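Local coordinates for iron uptake protein A2 (Synechocystis sp., PDB 2VOZ) that binds ferric iron in the periplasm and probably hands it to an ABC transporter for import into the cell, at residues A143-L151 and P250-H260. Numbering follows the deposited sequence. Where two conformers were deposited one is given.
Sequences ADLSTYEAL and PNTGSGERGTH
Asn251 hydrogen-bonds to Ser146, Tyr148 and Glu149, and its amide also packs on Thr147 between them. Its backbone N donates to Ser146 O at 2.8 Å, nearly straight at 171°. Its side-chain amide works at both ends: OD1 takes the backbone N-H of Tyr148 on an in-plane lone pair (2.9 Å between Tyr148 N and Asn251 OD1), and ND2 donates to the syn side of Glu149 OE1 at 3.0 Å and 176°, so the amide cannot turn without breaking a bond. CG lies anti to the carbonyl carbon, beside the backbone N (chi1 -71°), which lets the amide reach both partners while the backbone N serves Ser146.

Beside it, Pro250 CB lies over one face of the Tyr148 ring, 4.3 Å from the centroid, a CH-pi contact offset toward the rim, while Pro250 CG approaches CZ of Tyr148 to 3.3 Å. At the ring edge, in plane, His260 N donates to Tyr148 OH at 2.8 Å; that hydroxyl is also hydrogen-bonded to Arg131 O in strand 124-136. A phenylalanine in place of Tyr148 would probably keep the packing on Pro250 but leave the His260 N-H and Arg131 O without this shared mate. The His260 side chain lies about 7 Å from that of the iron-binding residue Tyr169.

In the second shell, Glu149 OE2 forms a salt bridge with Arg177 and a hydrogen bond with His181, both of helix 168-181, which probably hold the carboxylate that Asn251 ND2 reaches. Thr147 OG1 accepts from Ala150 N, an ST motif that probably helps to hold the start of the 3-10 segment 149-151.

The contact thus ties two loops of one lobe of this periplasmic binding-protein fold: Arg177 probably offsets the Glu149 charge, and the Tyr148 hydroxyl links His260 N to Arg131 O.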
loop_
_atom_site.group_PDB
_atom_site.type_symbol
_atom_site.label_atom_id
_atom_site.label_comp_id
_atom_site.label_asym_id
_atom_site.label_seq_id
_atom_site.Cartn_x
_atom_site.Cartn_y
_atom_site.Cartn_z
ATOM N N ALA B 143 17.741 -15.493 35.653
ATOM C CA ALA B 143 17.624 -15.493 37.130
ATOM C C ALA B 143 18.179 -14.204 37.735
ATOM O O ALA B 143 17.811 -13.818 38.858
ATOM C CB ALA B 143 18.337 -16.702 37.727
ATOM N N ASP B 144 19.091 -13.550 37.013
ATOM C CA ASP B 144 19.714 -12.287 37.456
ATOM C C ASP B 144 18.827 -11.050 37.200
ATOM O O ASP B 144 19.158 -9.943 37.656
ATOM C CB ASP B 144 21.067 -12.079 36.769
ATOM C CG ASP B 144 22.128 -13.066 37.242
ATOM O OD1 ASP B 144 23.176 -13.182 36.564
ATOM O OD2 ASP B 144 21.924 -13.690 38.314
ATOM N N LEU B 145 17.740 -11.254 36.460
ATOM C CA LEU B 145 16.777 -10.188 36.170
ATOM C C LEU B 145 15.620 -10.258 37.154
ATOM O O LEU B 145 15.247 -11.350 37.624
ATOM C CB LEU B 145 16.255 -10.354 34.723
ATOM C CG LEU B 145 17.325 -10.155 33.633
ATOM C CD1 LEU B 145 16.752 -10.488 32.288
ATOM C CD2 LEU B 145 17.917 -8.735 33.635
ATOM N N SER B 146 14.994 -9.113 37.449
ATOM C CA SER B 146 13.786 -9.118 38.282
ATOM C C SER B 146 12.900 -7.920 37.964
ATOM O O SER B 146 11.815 -8.068 37.421
ATOM C CB SER B 146 14.129 -9.117 39.785
ATOM O OG SER B 146 14.997 -8.063 40.156
ATOM N N THR B 147 13.392 -6.736 38.291
ATOM C CA THR B 147 12.580 -5.515 38.243
ATOM C C THR B 147 13.299 -4.404 37.445
ATOM O O THR B 147 14.512 -4.464 37.258
ATOM C CB THR B 147 12.340 -4.945 39.664
ATOM O OG1 THR B 147 13.611 -4.567 40.255
ATOM C CG2 THR B 147 11.604 -5.992 40.556
ATOM N N TYR B 148 12.562 -3.387 37.006
ATOM C CA TYR B 148 13.225 -2.192 36.441
ATOM C C TYR B 148 14.184 -1.642 37.459
ATOM O O TYR B 148 15.271 -1.201 37.100
ATOM C CB TYR B 148 12.235 -1.067 36.088
ATOM C CG TYR B 148 11.075 -1.559 35.273
ATOM C CD1 TYR B 148 11.210 -1.807 33.912
ATOM C CD2 TYR B 148 9.843 -1.793 35.878
ATOM C CE1 TYR B 148 10.102 -2.307 33.159
ATOM C CE2 TYR B 148 8.736 -2.288 35.153
ATOM C CZ TYR B 148 8.875 -2.542 33.810
ATOM O OH TYR B 148 7.784 -3.036 33.126
ATOM N N GLU B 149 13.737 -1.653 38.712
ATOM C CA GLU B 149 14.461 -1.007 39.816
ATOM C C GLU B 149 15.862 -1.634 39.975
ATOM O O GLU B 149 16.852 -0.931 40.214
ATOM C CB GLU B 149 13.628 -1.122 41.094
ATOM C CG GLU B 149 12.368 -0.170 41.116
ATOM C CD GLU B 149 11.120 -0.741 40.427
ATOM O OE1 GLU B 149 11.224 -1.710 39.645
ATOM O OE2 GLU B 149 10.016 -0.193 40.624
ATOM N N ALA B 150 15.959 -2.944 39.762
ATOM C CA ALA B 150 17.239 -3.656 39.980
ATOM C C ALA B 150 18.245 -3.401 38.884
ATOM O O ALA B 150 19.417 -3.710 39.032
ATOM C CB ALA B 150 16.990 -5.179 40.089
ATOM N N LEU B 151 17.794 -2.866 37.759
ATOM C CA LEU B 151 18.735 -2.530 36.689
ATOM C C LEU B 151 19.672 -1.359 37.036
ATOM O O LEU B 151 20.601 -1.058 36.272
ATOM C CB LEU B 151 18.006 -2.247 35.381
ATOM C CG LEU B 151 17.251 -3.438 34.776
ATOM C CD1 LEU B 151 16.576 -3.010 33.482
ATOM C CD2 LEU B 151 18.107 -4.690 34.513
ATOM N N PRO B 250 9.360 -8.062 33.574
ATOM C CA PRO B 250 9.807 -7.638 34.887
ATOM C C PRO B 250 8.686 -7.384 35.899
ATOM O O PRO B 250 7.520 -7.188 35.536
ATOM C CB PRO B 250 10.500 -6.313 34.588
ATOM C CG PRO B 250 9.622 -5.750 33.496
ATOM C CD PRO B 250 9.373 -6.935 32.619
ATOM N N ASN B 251 9.103 -7.336 37.156
ATOM C CA ASN B 251 8.275 -6.890 38.277
ATOM C C ASN B 251 7.059 -7.786 38.522
ATOM O O ASN B 251 6.022 -7.300 38.962
ATOM C CB ASN B 251 7.813 -5.433 38.064
ATOM C CG ASN B 251 8.945 -4.456 38.211
ATOM O OD1 ASN B 251 9.863 -4.496 37.437
ATOM N ND2 ASN B 251 8.883 -3.586 39.224
ATOM N N THR B 252 7.182 -9.072 38.209
ATOM C CA THR B 252 6.069 -10.003 38.443
ATOM C C THR B 252 6.326 -10.899 39.656
ATOM O O THR B 252 5.476 -11.745 39.990
ATOM C CB THR B 252 5.786 -10.893 37.214
ATOM O OG1 THR B 252 6.814 -11.877 37.104
ATOM C CG2 THR B 252 5.744 -10.058 35.936
ATOM N N GLY B 253 7.476 -10.695 40.299
ATOM C CA GLY B 253 7.853 -11.483 41.479
ATOM C C GLY B 253 6.989 -11.194 42.683
ATOM O O GLY B 253 6.216 -10.226 42.696
ATOM N N SER B 254 7.138 -12.034 43.724
ATOM C CA SER B 254 6.451 -11.855 45.004
ATOM C C SER B 254 6.635 -10.430 45.483
ATOM O O SER B 254 7.752 -9.908 45.439
ATOM C CB SER B 254 7.034 -12.794 46.074
ATOM O OG SER B 254 7.488 -14.022 45.534
ATOM N N GLY B 255 5.577 -9.810 45.963
ATOM C CA GLY B 255 5.669 -8.470 46.507
ATOM C C GLY B 255 5.996 -7.393 45.503
ATOM O O GLY B 255 6.109 -6.241 45.875
ATOM N N GLU B 256 6.197 -7.742 44.233
ATOM C CA GLU B 256 6.335 -6.698 43.218
ATOM C C GLU B 256 4.946 -6.437 42.638
ATOM O O GLU B 256 4.042 -7.270 42.783
ATOM C CB GLU B 256 7.329 -7.080 42.110
ATOM C CG GLU B 256 8.733 -7.427 42.623
ATOM C CD GLU B 256 9.415 -6.260 43.332
ATOM O OE1 GLU B 256 10.329 -6.525 44.151
ATOM O OE2 GLU B 256 9.050 -5.082 43.085
ATOM N N ARG B 257 4.787 -5.280 42.008
ATOM C CA ARG B 257 3.471 -4.765 41.611
ATOM C C ARG B 257 2.924 -5.362 40.325
ATOM O O ARG B 257 1.715 -5.450 40.155
ATOM C CB ARG B 257 3.554 -3.249 41.418
ATOM C CG ARG B 257 3.897 -2.457 42.703
ATOM C CD ARG B 257 4.088 -0.988 42.336
ATOM N NE ARG B 257 2.888 -0.451 41.690
ATOM C CZ ARG B 257 1.856 0.096 42.330
ATOM N NH1 ARG B 257 0.801 0.525 41.636
ATOM N NH2 ARG B 257 1.860 0.188 43.663
ATOM N N GLY B 258 3.813 -5.680 39.393
ATOM C CA GLY B 258 3.384 -6.122 38.054
ATOM C C GLY B 258 4.216 -5.373 37.029
ATOM O O GLY B 258 4.842 -4.357 37.331
ATOM N N THR B 259 4.179 -5.863 35.794
ATOM C CA THR B 259 4.945 -5.252 34.727
ATOM C C THR B 259 4.319 -3.876 34.401
ATOM O O THR B 259 3.117 -3.703 34.446
ATOM C CB THR B 259 4.811 -6.163 33.483
ATOM O OG1 THR B 259 5.339 -7.471 33.796
ATOM C CG2 THR B 259 5.540 -5.541 32.272
ATOM N N HIS B 260 5.136 -2.939 33.957
ATOM C CA HIS B 260 4.600 -1.636 33.585
ATOM C C HIS B 260 3.763 -1.828 32.315
ATOM O O HIS B 260 4.243 -2.381 31.346
ATOM C CB HIS B 260 5.755 -0.683 33.307
ATOM C CG HIS B 260 5.332 0.609 32.683
ATOM N ND1 HIS B 260 4.787 1.635 33.418
ATOM C CD2 HIS B 260 5.399 1.051 31.405
ATOM C CE1 HIS B 260 4.526 2.654 32.612
ATOM N NE2 HIS B 260 4.891 2.325 31.384
HETATM O O HOH W 1 9.813 -9.113 40.078
#